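Telomere length regulator taz1 (Schizosaccharomyces pombe, PDB 4ZMI) binds double-stranded telomeric DNA and regulates telomere length and function in fission yeast, possibly as a negative regulator of telomerase. Local coordinates at residues I2-I5 with E6-S9; E48-G51 with K52-K56; E60-E63 with Q64-K68; L110-T114 with N115-T119. All coordinates share one frame; numbering follows the deposited sequence.

Overall arrangement
The four contacts are local and follow one another along the chain in the helical domain of Taz1, assigned by sequence to the TRF family and containing no strand. Contact 1 starts helix 5-35; contact 2 joins helix 43-50 to helix 52-68; contact 3 lies further along that second helix; contact 4 shapes the turn leading into helix 118-130. Between centres, contacts 1 and 2 lie about 31 Å apart, the farthest pair; contact 3 is about 15 Å from contact 1, touching it through Lys7 and Lys68, and about 17 Å from contact 2. Contact 4 meets contact 2 where Leu111 packs on Leu50. Local caps and turns fix the helix starts; contact 3 lies between neighbouring helices.

Contact 1: I2-I5 with E6-S9; sequences IWDI and EKAS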
loop_
_atom_site.group_PDB
_atom_site.type_symbol
_atom_site.label_atom_id
_atom_site.label_comp_id
_atom_site.label_asym_id
_atom_site.label_seq_id
_atom_site.Cartn_x
_atom_site.Cartn_y
_atom_site.Cartn_z
ATOM N N ILE A 2 7.092 2.314 -16.665
ATOM C CA ILE A 2 6.464 3.517 -17.202
ATOM C C ILE A 2 4.957 3.414 -17.111
ATOM O O ILE A 2 4.362 2.470 -17.585
ATOM C CB ILE A 2 6.863 3.759 -18.655
ATOM C CG1 ILE A 2 8.349 4.076 -18.735
ATOM C CG2 ILE A 2 6.081 4.925 -19.235
ATOM C CD1 ILE A 2 8.879 4.143 -20.132
ATOM N N TRP A 3 4.342 4.388 -16.466
ATOM C CA TRP A 3 2.903 4.395 -16.306
ATOM C C TRP A 3 2.362 4.858 -17.671
ATOM O O TRP A 3 2.689 5.945 -18.142
ATOM C CB TRP A 3 2.544 5.295 -15.124
ATOM C CG TRP A 3 1.100 5.352 -14.758
ATOM C CD1 TRP A 3 0.088 4.599 -15.274
ATOM C CD2 TRP A 3 0.501 6.222 -13.778
ATOM N NE1 TRP A 3 -1.097 4.938 -14.669
ATOM C CE2 TRP A 3 -0.871 5.929 -13.756
ATOM C CE3 TRP A 3 1.002 7.201 -12.927
ATOM C CZ2 TRP A 3 -1.755 6.589 -12.901
ATOM C CZ3 TRP A 3 0.116 7.852 -12.084
ATOM C CH2 TRP A 3 -1.241 7.541 -12.075
ATOM N N ASP A 4 1.574 3.998 -18.305
ATOM C CA ASP A 4 0.877 4.280 -19.556
ATOM C C ASP A 4 0.276 5.694 -19.422
ATOM O O ASP A 4 -0.478 5.973 -18.483
ATOM C CB ASP A 4 -0.149 3.162 -19.777
ATOM C CG ASP A 4 -0.786 3.214 -21.155
ATOM O OD1 ASP A 4 -1.105 4.318 -21.616
ATOM O OD2 ASP A 4 -0.960 2.147 -21.774
ATOM N N ILE A 5 0.624 6.577 -20.363
ATOM C CA ILE A 5 0.333 8.007 -20.222
ATOM C C ILE A 5 -1.105 8.215 -20.653
ATOM O O ILE A 5 -1.819 9.053 -20.103
ATOM C CB ILE A 5 1.279 8.950 -21.009
ATOM C CG1 ILE A 5 1.066 10.403 -20.601
ATOM C CG2 ILE A 5 1.103 8.807 -22.512
ATOM C CD1 ILE A 5 1.409 10.673 -19.191
ATOM N N GLU A 6 -1.529 7.424 -21.627
ATOM C CA GLU A 6 -2.905 7.448 -22.062
ATOM C C GLU A 6 -3.828 6.968 -20.967
ATOM O O GLU A 6 -4.813 7.641 -20.669
ATOM C CB GLU A 6 -3.080 6.592 -23.308
ATOM C CG GLU A 6 -2.625 7.279 -24.566
ATOM C CD GLU A 6 -2.793 6.398 -25.769
ATOM O OE1 GLU A 6 -3.888 6.426 -26.368
ATOM O OE2 GLU A 6 -1.837 5.667 -26.103
ATOM N N LYS A 7 -3.513 5.821 -20.355
ATOM C CA LYS A 7 -4.343 5.300 -19.247
ATOM C C LYS A 7 -4.345 6.212 -18.037
ATOM O O LYS A 7 -5.377 6.389 -17.384
ATOM C CB LYS A 7 -3.966 3.871 -18.843
ATOM C CG LYS A 7 -4.366 2.857 -19.890
ATOM C CD LYS A 7 -3.731 1.512 -19.646
ATOM C CE LYS A 7 -4.261 0.492 -20.646
ATOM N NZ LYS A 7 -3.277 -0.599 -20.865
ATOM N N ALA A 8 -3.193 6.792 -17.733
ATOM C CA ALA A 8 -3.087 7.695 -16.594
ATOM C C ALA A 8 -3.930 8.917 -16.895
ATOM O O ALA A 8 -4.570 9.483 -16.012
ATOM C CB ALA A 8 -1.646 8.091 -16.376
ATOM N N SER A 9 -3.935 9.302 -18.166
ATOM C CA SER A 9 -4.671 10.474 -18.617
ATOM C C SER A 9 -6.157 10.237 -18.452
ATOM O O SER A 9 -6.858 11.099 -17.930
ATOM C CB SER A 9 -4.355 10.809 -20.074
ATOM O OG SER A 9 -5.338 10.237 -20.922
#
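With CG of Asp4 anti to the backbone N (chi1 -171°), its carboxylate reaches the first turn of helix 5-35, while the same setting in Trp3 (chi1 -176°) lays the indole against Ala8. Asp4 is the N-cap of the helix. Its OD1 accepts from Lys7 N at 3.1 Å in a nearly straight bond (170°), the N-H arriving from above the carboxylate plane. The side chain of Lys7 runs at a slant across that of Asp4, CD lying 3.6 Å from OD2, and its NZ makes only a long salt bridge to OD2, at 3.7 Å. Ala8 CB sits over one face of the indole, offset toward the rim and 3.5 Å from Trp3 CE2, a CH-pi contact to the five-membered ring. Trp3 NE1 bonds to Tyr69 O, and the rings of Tyr87 and Phe91 meet the indole nearly parallel to it, tying the helix start to helix 85-91. The first main-chain turn closes with Ala8 N on Asp4 O at 2.9 Å, and Ser9 OG donates to Glu6 O at 2.7 Å. The helix dipole and Lys7 would probably favour the ionised form of Asp4, while the nearby Glu6 carboxylate would partly oppose it.

Contact 2: E48-G51 with K52-K56; sequences ERLG and KETVK
Gly51, Leu50 and Thr54 form a helix-to-helix junction in which a single glycine ends helix 43-50 and occupies the N-cap position of helix 52-68. Gly51 leaves helical geometry with a positive phi of 104°. A side chain there would be jammed against Leu50 O, and its CB would also come tight against Lys52 N, so the backbone can take this turn because glycine has no CB. The turn carries Leu50 O away from Thr54 N, its partner in an unbroken helix, to a distance of 4.7 Å. The hydroxyl of Thr54 takes that place: OG1 donates to Leu50 O at 3.1 Å, meeting it from above the carbonyl plane. This is possible because OG1 is anti to its own carbonyl carbon (chi1 -58°), which leaves it reaching back toward the preceding helix. Replacing Thr54 by a valine would remove that donor and would probably leave Leu50 O without its mate across the junction. Gly51 O starts the regular pattern of the second helix, accepting from Val55 N at 2.8 Å in a bond of 165°. The side chains of Leu50 and Thr54 also reach helix 5-35, where Leu50 touches Ile32 and Thr54 touches Met28, so the joint is set against a third helix. Val55 CG2 sits 3.2 Å from Gly51 O and makes an apolar touch with Leu50 CB at 4.2 Å.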
loop_
_atom_site.group_PDB
_atom_site.type_symbol
_atom_site.label_atom_id
_atom_site.label_comp_id
_atom_site.label_asym_id
_atom_site.label_seq_id
_atom_site.Cartn_x
_atom_site.Cartn_y
_atom_site.Cartn_z
ATOM N N GLU A 48 -15.130 -14.180 4.524
ATOM C CA GLU A 48 -16.406 -14.804 4.824
ATOM C C GLU A 48 -17.379 -13.792 5.399
ATOM O O GLU A 48 -18.539 -13.749 5.002
ATOM C CB GLU A 48 -16.223 -15.952 5.805
ATOM C CG GLU A 48 -15.304 -17.046 5.313
ATOM C CD GLU A 48 -15.037 -18.094 6.382
ATOM O OE1 GLU A 48 -15.732 -18.072 7.429
ATOM O OE2 GLU A 48 -14.131 -18.935 6.182
ATOM N N ARG A 49 -16.915 -12.969 6.331
ATOM C CA ARG A 49 -17.811 -11.986 6.924
ATOM C C ARG A 49 -18.290 -10.966 5.891
ATOM O O ARG A 49 -19.442 -10.540 5.935
ATOM C CB ARG A 49 -17.176 -11.305 8.137
ATOM C CG ARG A 49 -17.954 -10.097 8.678
ATOM C CD ARG A 49 -19.358 -10.431 9.199
ATOM N NE ARG A 49 -19.964 -9.263 9.846
ATOM C CZ ARG A 49 -21.198 -9.215 10.346
ATOM N NH1 ARG A 49 -21.996 -10.274 10.283
ATOM N NH2 ARG A 49 -21.637 -8.096 10.914
ATOM N N LEU A 50 -17.426 -10.591 4.950
ATOM C CA LEU A 50 -17.832 -9.623 3.938
ATOM C C LEU A 50 -18.921 -10.170 2.997
ATOM O O LEU A 50 -19.844 -9.443 2.611
ATOM C CB LEU A 50 -16.617 -9.089 3.161
ATOM C CG LEU A 50 -15.809 -7.988 3.866
ATOM C CD1 LEU A 50 -14.488 -7.722 3.176
ATOM C CD2 LEU A 50 -16.595 -6.691 3.958
ATOM N N GLY A 51 -18.827 -11.451 2.647
ATOM C CA GLY A 51 -19.760 -12.053 1.708
ATOM C C GLY A 51 -19.123 -12.222 0.342
ATOM O O GLY A 51 -18.323 -11.385 -0.078
ATOM N N LYS A 52 -19.458 -13.300 -0.358
ATOM C CA LYS A 52 -18.777 -13.588 -1.606
ATOM C C LYS A 52 -19.108 -12.509 -2.611
ATOM O O LYS A 52 -18.228 -11.993 -3.297
ATOM C CB LYS A 52 -19.152 -14.968 -2.138
ATOM C CG LYS A 52 -18.701 -16.098 -1.235
ATOM C CD LYS A 52 -18.615 -17.437 -1.953
ATOM C CE LYS A 52 -17.854 -18.443 -1.091
ATOM N NZ LYS A 52 -17.724 -19.791 -1.705
ATOM N N GLU A 53 -20.380 -12.142 -2.663
ATOM C CA GLU A 53 -20.842 -11.156 -3.630
ATOM C C GLU A 53 -20.247 -9.783 -3.353
ATOM O O GLU A 53 -19.881 -9.061 -4.284
ATOM C CB GLU A 53 -22.376 -11.113 -3.684
ATOM C CG GLU A 53 -22.988 -12.361 -4.317
ATOM C CD GLU A 53 -24.487 -12.455 -4.128
ATOM O OE1 GLU A 53 -25.006 -11.864 -3.155
ATOM O OE2 GLU A 53 -25.146 -13.126 -4.951
ATOM N N THR A 54 -20.135 -9.430 -2.076
ATOM C CA THR A 54 -19.454 -8.198 -1.723
ATOM C C THR A 54 -17.995 -8.297 -2.162
ATOM O O THR A 54 -17.468 -7.382 -2.786
ATOM C CB THR A 54 -19.512 -7.908 -0.225
ATOM O OG1 THR A 54 -20.878 -7.827 0.197
ATOM C CG2 THR A 54 -18.798 -6.595 0.086
ATOM N N VAL A 55 -17.359 -9.424 -1.847
ATOM C CA VAL A 55 -15.983 -9.675 -2.255
ATOM C C VAL A 55 -15.828 -9.640 -3.771
ATOM O O VAL A 55 -14.915 -8.993 -4.284
ATOM C CB VAL A 55 -15.467 -11.028 -1.738
ATOM C CG1 VAL A 55 -14.247 -11.466 -2.526
ATOM C CG2 VAL A 55 -15.126 -10.937 -0.253
ATOM N N LYS A 56 -16.717 -10.330 -4.482
ATOM C CA LYS A 56 -16.612 -10.422 -5.928
ATOM C C LYS A 56 -16.697 -9.034 -6.509
ATOM O O LYS A 56 -15.932 -8.673 -7.403
ATOM C CB LYS A 56 -17.720 -11.288 -6.514
ATOM C CG LYS A 56 -17.520 -11.590 -7.997
ATOM C CD LYS A 56 -18.407 -12.736 -8.457
ATOM C CE LYS A 56 -17.841 -13.414 -9.701
ATOM N NZ LYS A 56 -17.759 -12.482 -10.859
#

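Contact 3: E60-E63 with Q64-K68; sequences EFNE and QLTTK
Asn62 O and Glu63 O each receive two donors from the next turn of helix 52-68. Thr66 N donates to Asn62 O at 2.9 Å, and Thr66 OG1 adds a weak bond to the same oxygen at 3.1 Å. One residue on, the pattern repeats: Glu63 O accepts from Thr67 N at 2.9 Å and weakly from Thr67 OG1 at 3.3 Å. Both threonines hold OG1 anti to their own carbonyl carbon (chi1 -79° in Thr66 and -64° in Thr67), which folds the hydroxyl back toward the carbonyl four residues earlier, so that the side chain shares the acceptor already used by its own main chain. The preceding carbonyls take the regular main-chain bonds, Gln64 N on Glu60 O at 3.0 Å and Leu65 N on Phe61 O at 3.1 Å, and Lys68 N continues the series on Gln64 O. The carboxylate of Glu63, on a chain bent at chi2, comes across the Thr67 side chain with OE2 3.6 Å from OG1, too loose to be counted as a bond. On the buried side, Phe61 and Leu65 pack on Ile18 of helix 5-35. Phe61 also meets Phe104 of helix 95-107 edge-to-face, and Leu65 touches Ile101 and Thr105, so this part of helix 52-68 lies between those two helices.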
loop_
_atom_site.group_PDB
_atom_site.type_symbol
_atom_site.label_atom_id
_atom_site.label_comp_id
_atom_site.label_asym_id
_atom_site.label_seq_id
_atom_site.Cartn_x
_atom_site.Cartn_y
_atom_site.Cartn_z
ATOM N N GLU A 60 -13.893 -6.947 -8.659
ATOM C CA GLU A 60 -14.222 -6.447 -10.001
ATOM C C GLU A 60 -13.944 -4.949 -10.123
ATOM O O GLU A 60 -13.401 -4.494 -11.131
ATOM C CB GLU A 60 -15.667 -6.774 -10.429
ATOM C CG GLU A 60 -16.734 -5.872 -9.813
ATOM C CD GLU A 60 -18.095 -6.046 -10.441
ATOM O OE1 GLU A 60 -18.163 -6.072 -11.688
ATOM O OE2 GLU A 60 -19.093 -6.149 -9.692
ATOM N N PHE A 61 -14.303 -4.181 -9.099
ATOM C CA PHE A 61 -14.013 -2.759 -9.125
ATOM C C PHE A 61 -12.500 -2.517 -9.170
ATOM O O PHE A 61 -12.027 -1.647 -9.906
ATOM C CB PHE A 61 -14.625 -2.075 -7.918
ATOM C CG PHE A 61 -14.330 -0.608 -7.842
ATOM C CD1 PHE A 61 -14.957 0.278 -8.697
ATOM C CD2 PHE A 61 -13.443 -0.112 -6.905
ATOM C CE1 PHE A 61 -14.695 1.630 -8.624
ATOM C CE2 PHE A 61 -13.178 1.240 -6.825
ATOM C CZ PHE A 61 -13.803 2.111 -7.683
ATOM N N ASN A 62 -11.747 -3.299 -8.396
ATOM C CA ASN A 62 -10.292 -3.186 -8.375
ATOM C C ASN A 62 -9.675 -3.600 -9.685
ATOM O O ASN A 62 -8.691 -3.029 -10.118
ATOM C CB ASN A 62 -9.705 -4.037 -7.252
ATOM C CG ASN A 62 -8.202 -4.097 -7.289
ATOM O OD1 ASN A 62 -7.625 -5.071 -7.766
ATOM N ND2 ASN A 62 -7.553 -3.065 -6.764
ATOM N N GLU A 63 -10.257 -4.615 -10.304
ATOM C CA GLU A 63 -9.838 -5.057 -11.620
ATOM C C GLU A 63 -9.978 -3.958 -12.685
ATOM O O GLU A 63 -9.039 -3.732 -13.451
ATOM C CB GLU A 63 -10.640 -6.279 -12.045
ATOM C CG GLU A 63 -10.341 -6.740 -13.457
ATOM C CD GLU A 63 -9.139 -7.645 -13.512
ATOM O OE1 GLU A 63 -8.672 -8.061 -12.428
ATOM O OE2 GLU A 63 -8.669 -7.938 -14.634
ATOM N N GLN A 64 -11.135 -3.292 -12.743
ATOM C CA GLN A 64 -11.351 -2.225 -13.729
ATOM C C GLN A 64 -10.346 -1.120 -13.470
ATOM O O GLN A 64 -9.673 -0.658 -14.388
ATOM C CB GLN A 64 -12.785 -1.650 -13.688
ATOM C CG GLN A 64 -13.046 -0.533 -14.746
ATOM C CD GLN A 64 -14.166 0.452 -14.371
ATOM O OE1 GLN A 64 -14.994 0.175 -13.500
ATOM N NE2 GLN A 64 -14.185 1.611 -15.032
ATOM N N LEU A 65 -10.245 -0.715 -12.208
ATOM C CA LEU A 65 -9.302 0.311 -11.780
ATOM C C LEU A 65 -7.904 0.007 -12.309
ATOM O O LEU A 65 -7.270 0.831 -12.967
ATOM C CB LEU A 65 -9.274 0.356 -10.256
ATOM C CG LEU A 65 -8.456 1.437 -9.560
ATOM C CD1 LEU A 65 -8.931 2.805 -9.967
ATOM C CD2 LEU A 65 -8.604 1.265 -8.070
ATOM N N THR A 66 -7.462 -1.212 -12.040
ATOM C CA THR A 66 -6.130 -1.681 -12.386
ATOM C C THR A 66 -5.884 -1.752 -13.891
ATOM O O THR A 66 -4.864 -1.279 -14.378
ATOM C CB THR A 66 -5.904 -3.053 -11.757
ATOM O OG1 THR A 66 -5.589 -2.880 -10.367
ATOM C CG2 THR A 66 -4.785 -3.798 -12.448
ATOM N N THR A 67 -6.818 -2.351 -14.621
ATOM C CA THR A 67 -6.662 -2.547 -16.058
ATOM C C THR A 67 -6.908 -1.265 -16.830
ATOM O O THR A 67 -6.131 -0.902 -17.711
ATOM C CB THR A 67 -7.608 -3.632 -16.593
ATOM O OG1 THR A 67 -7.271 -4.891 -15.995
ATOM C CG2 THR A 67 -7.471 -3.753 -18.110
ATOM N N LYS A 68 -7.995 -0.579 -16.499
ATOM C CA LYS A 68 -8.360 0.627 -17.236
ATOM C C LYS A 68 -7.345 1.749 -17.025
ATOM O O LYS A 68 -6.946 2.399 -17.986
ATOM C CB LYS A 68 -9.770 1.105 -16.870
ATOM C CG LYS A 68 -10.202 2.354 -17.611
ATOM C CD LYS A 68 -11.664 2.669 -17.371
ATOM C CE LYS A 68 -12.096 3.871 -18.195
ATOM N NZ LYS A 68 -13.566 4.088 -18.129
#

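Contact 4: L110-T114 with N115-T119; sequences LLDNT and NKHLT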
loop_
_atom_site.group_PDB
_atom_site.type_symbol
_atom_site.label_atom_id
_atom_site.label_comp_id
_atom_site.label_asym_id
_atom_site.label_seq_id
_atom_site.Cartn_x
_atom_site.Cartn_y
_atom_site.Cartn_z
ATOM N N LEU A 110 -6.049 -6.422 2.501
ATOM C CA LEU A 110 -6.173 -7.133 3.778
ATOM C C LEU A 110 -6.854 -8.471 3.590
ATOM O O LEU A 110 -6.866 -9.299 4.501
ATOM C CB LEU A 110 -6.995 -6.314 4.761
ATOM C CG LEU A 110 -6.325 -5.023 5.197
ATOM C CD1 LEU A 110 -7.335 -4.114 5.871
ATOM C CD2 LEU A 110 -5.124 -5.332 6.103
ATOM N N LEU A 111 -7.442 -8.668 2.413
ATOM C CA LEU A 111 -8.153 -9.901 2.098
ATOM C C LEU A 111 -7.229 -10.976 1.523
ATOM O O LEU A 111 -7.657 -12.095 1.259
ATOM C CB LEU A 111 -9.311 -9.617 1.133
ATOM C CG LEU A 111 -10.396 -8.664 1.648
ATOM C CD1 LEU A 111 -11.483 -8.424 0.616
ATOM C CD2 LEU A 111 -11.000 -9.203 2.949
ATOM N N ASP A 112 -5.961 -10.632 1.320
ATOM C CA ASP A 112 -5.006 -11.558 0.706
ATOM C C ASP A 112 -4.638 -12.672 1.685
ATOM O O ASP A 112 -3.779 -12.490 2.539
ATOM C CB ASP A 112 -3.749 -10.791 0.259
ATOM C CG ASP A 112 -2.603 -11.708 -0.122
ATOM O OD1 ASP A 112 -2.841 -12.904 -0.395
ATOM O OD2 ASP A 112 -1.449 -11.228 -0.141
ATOM N N ASN A 113 -5.255 -13.840 1.544
ATOM C CA ASN A 113 -4.965 -14.931 2.475
ATOM C C ASN A 113 -3.606 -15.616 2.292
ATOM O O ASN A 113 -3.353 -16.636 2.915
ATOM C CB ASN A 113 -6.114 -15.958 2.530
ATOM C CG ASN A 113 -6.204 -16.829 1.287
ATOM O OD1 ASN A 113 -5.193 -17.224 0.703
ATOM N ND2 ASN A 113 -7.432 -17.145 0.882
ATOM N N THR A 114 -2.737 -15.075 1.436
ATOM C CA THR A 114 -1.369 -15.583 1.363
ATOM C C THR A 114 -0.467 -14.761 2.287
ATOM O O THR A 114 0.695 -15.108 2.515
ATOM C CB THR A 114 -0.794 -15.488 -0.052
ATOM O OG1 THR A 114 -0.798 -14.118 -0.474
ATOM C CG2 THR A 114 -1.603 -16.334 -1.042
ATOM N N ASN A 115 -1.013 -13.665 2.806
ATOM C CA ASN A 115 -0.265 -12.743 3.658
ATOM C C ASN A 115 0.923 -12.038 2.965
ATOM O O ASN A 115 1.827 -11.515 3.632
ATOM C CB ASN A 115 0.199 -13.456 4.935
ATOM C CG ASN A 115 -0.961 -14.023 5.735
ATOM O OD1 ASN A 115 -2.015 -13.409 5.827
ATOM N ND2 ASN A 115 -0.771 -15.203 6.303
ATOM N N LYS A 116 0.937 -12.030 1.634
ATOM C CA LYS A 116 1.965 -11.277 0.900
ATOM C C LYS A 116 1.729 -9.767 0.957
ATOM O O LYS A 116 2.670 -8.981 0.967
ATOM C CB LYS A 116 2.046 -11.737 -0.561
ATOM C CG LYS A 116 2.742 -13.077 -0.748
ATOM C CD LYS A 116 2.705 -13.467 -2.225
ATOM C CE LYS A 116 3.416 -14.780 -2.480
ATOM N NZ LYS A 116 3.313 -15.207 -3.905
ATOM N N HIS A 117 0.463 -9.377 1.001
ATOM C CA HIS A 117 0.061 -7.976 1.021
ATOM C C HIS A 117 0.919 -7.082 0.117
ATOM O O HIS A 117 1.485 -6.087 0.565
ATOM C CB HIS A 117 0.040 -7.464 2.453
ATOM C CG HIS A 117 -0.725 -8.349 3.393
ATOM N ND1 HIS A 117 -2.087 -8.554 3.274
ATOM C CD2 HIS A 117 -0.323 -9.087 4.451
ATOM C CE1 HIS A 117 -2.484 -9.379 4.233
ATOM N NE2 HIS A 117 -1.436 -9.718 4.958
ATOM N N LEU A 118 1.021 -7.457 -1.153
ATOM C CA LEU A 118 1.814 -6.685 -2.113
ATOM C C LEU A 118 1.372 -5.242 -2.164
ATOM O O LEU A 118 2.206 -4.362 -2.279
ATOM C CB LEU A 118 1.733 -7.291 -3.513
ATOM C CG LEU A 118 2.191 -8.740 -3.604
ATOM C CD1 LEU A 118 1.979 -9.244 -5.025
ATOM C CD2 LEU A 118 3.640 -8.827 -3.197
ATOM N N THR A 119 0.069 -4.984 -2.064
ATOM C CA THR A 119 -0.412 -3.605 -2.247
ATOM C C THR A 119 -0.116 -2.744 -1.035
ATOM O O THR A 119 0.246 -1.578 -1.160
ATOM C CB THR A 119 -1.910 -3.538 -2.512
ATOM O OG1 THR A 119 -2.247 -4.471 -3.535
ATOM C CG2 THR A 119 -2.313 -2.146 -2.954
HETATM O O HOH W 1 -1.507 -8.823 -1.924
#
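The carboxylate of Asp112 and the imidazole of His117 are the flat groups of this turn. Asp112 OD2 is met on its anti side, 18° out of the carboxylate plane, by His117 N at 2.9 Å. Asp112 OD1 is approached instead from above the plane, by Thr114 N at 2.8 Å, which makes an Asx turn. Asp112 O and Leu110 CA approach the imidazole of His117 obliquely, 3.8 Å and 4.3 Å from its CE1, and the ring of Phe217 meets it at a steep tilt. Its two nitrogens bond outside the turn, ND1 with Asp109 O and NE2 with Arg151 NE, which fixes the ring's rotation. CG of Asp112 is anti to the backbone N (chi1 168°), a setting that carries the carboxylate over the following residues. The main chain closes a type I beta turn with Asn115 N on Asp112 O at 3.0 Å, and Asn115 then takes a positive phi of 64°. A water extends the reach of OD2: it donates to Asp112 OD2 at 3.0 Å and accepts from Leu118 N, also at 3.0 Å, in the first turn of helix 118-130. Shortening Asp112 to an alanine would probably leave Thr114 N and His117 N without their acceptors and let the loop drift from the helix start. One carboxylate, probably ionised, thus takes at least two main-chain N-H groups directly and another through water just ahead of a helix, where the helix dipole is likely to favour its charge.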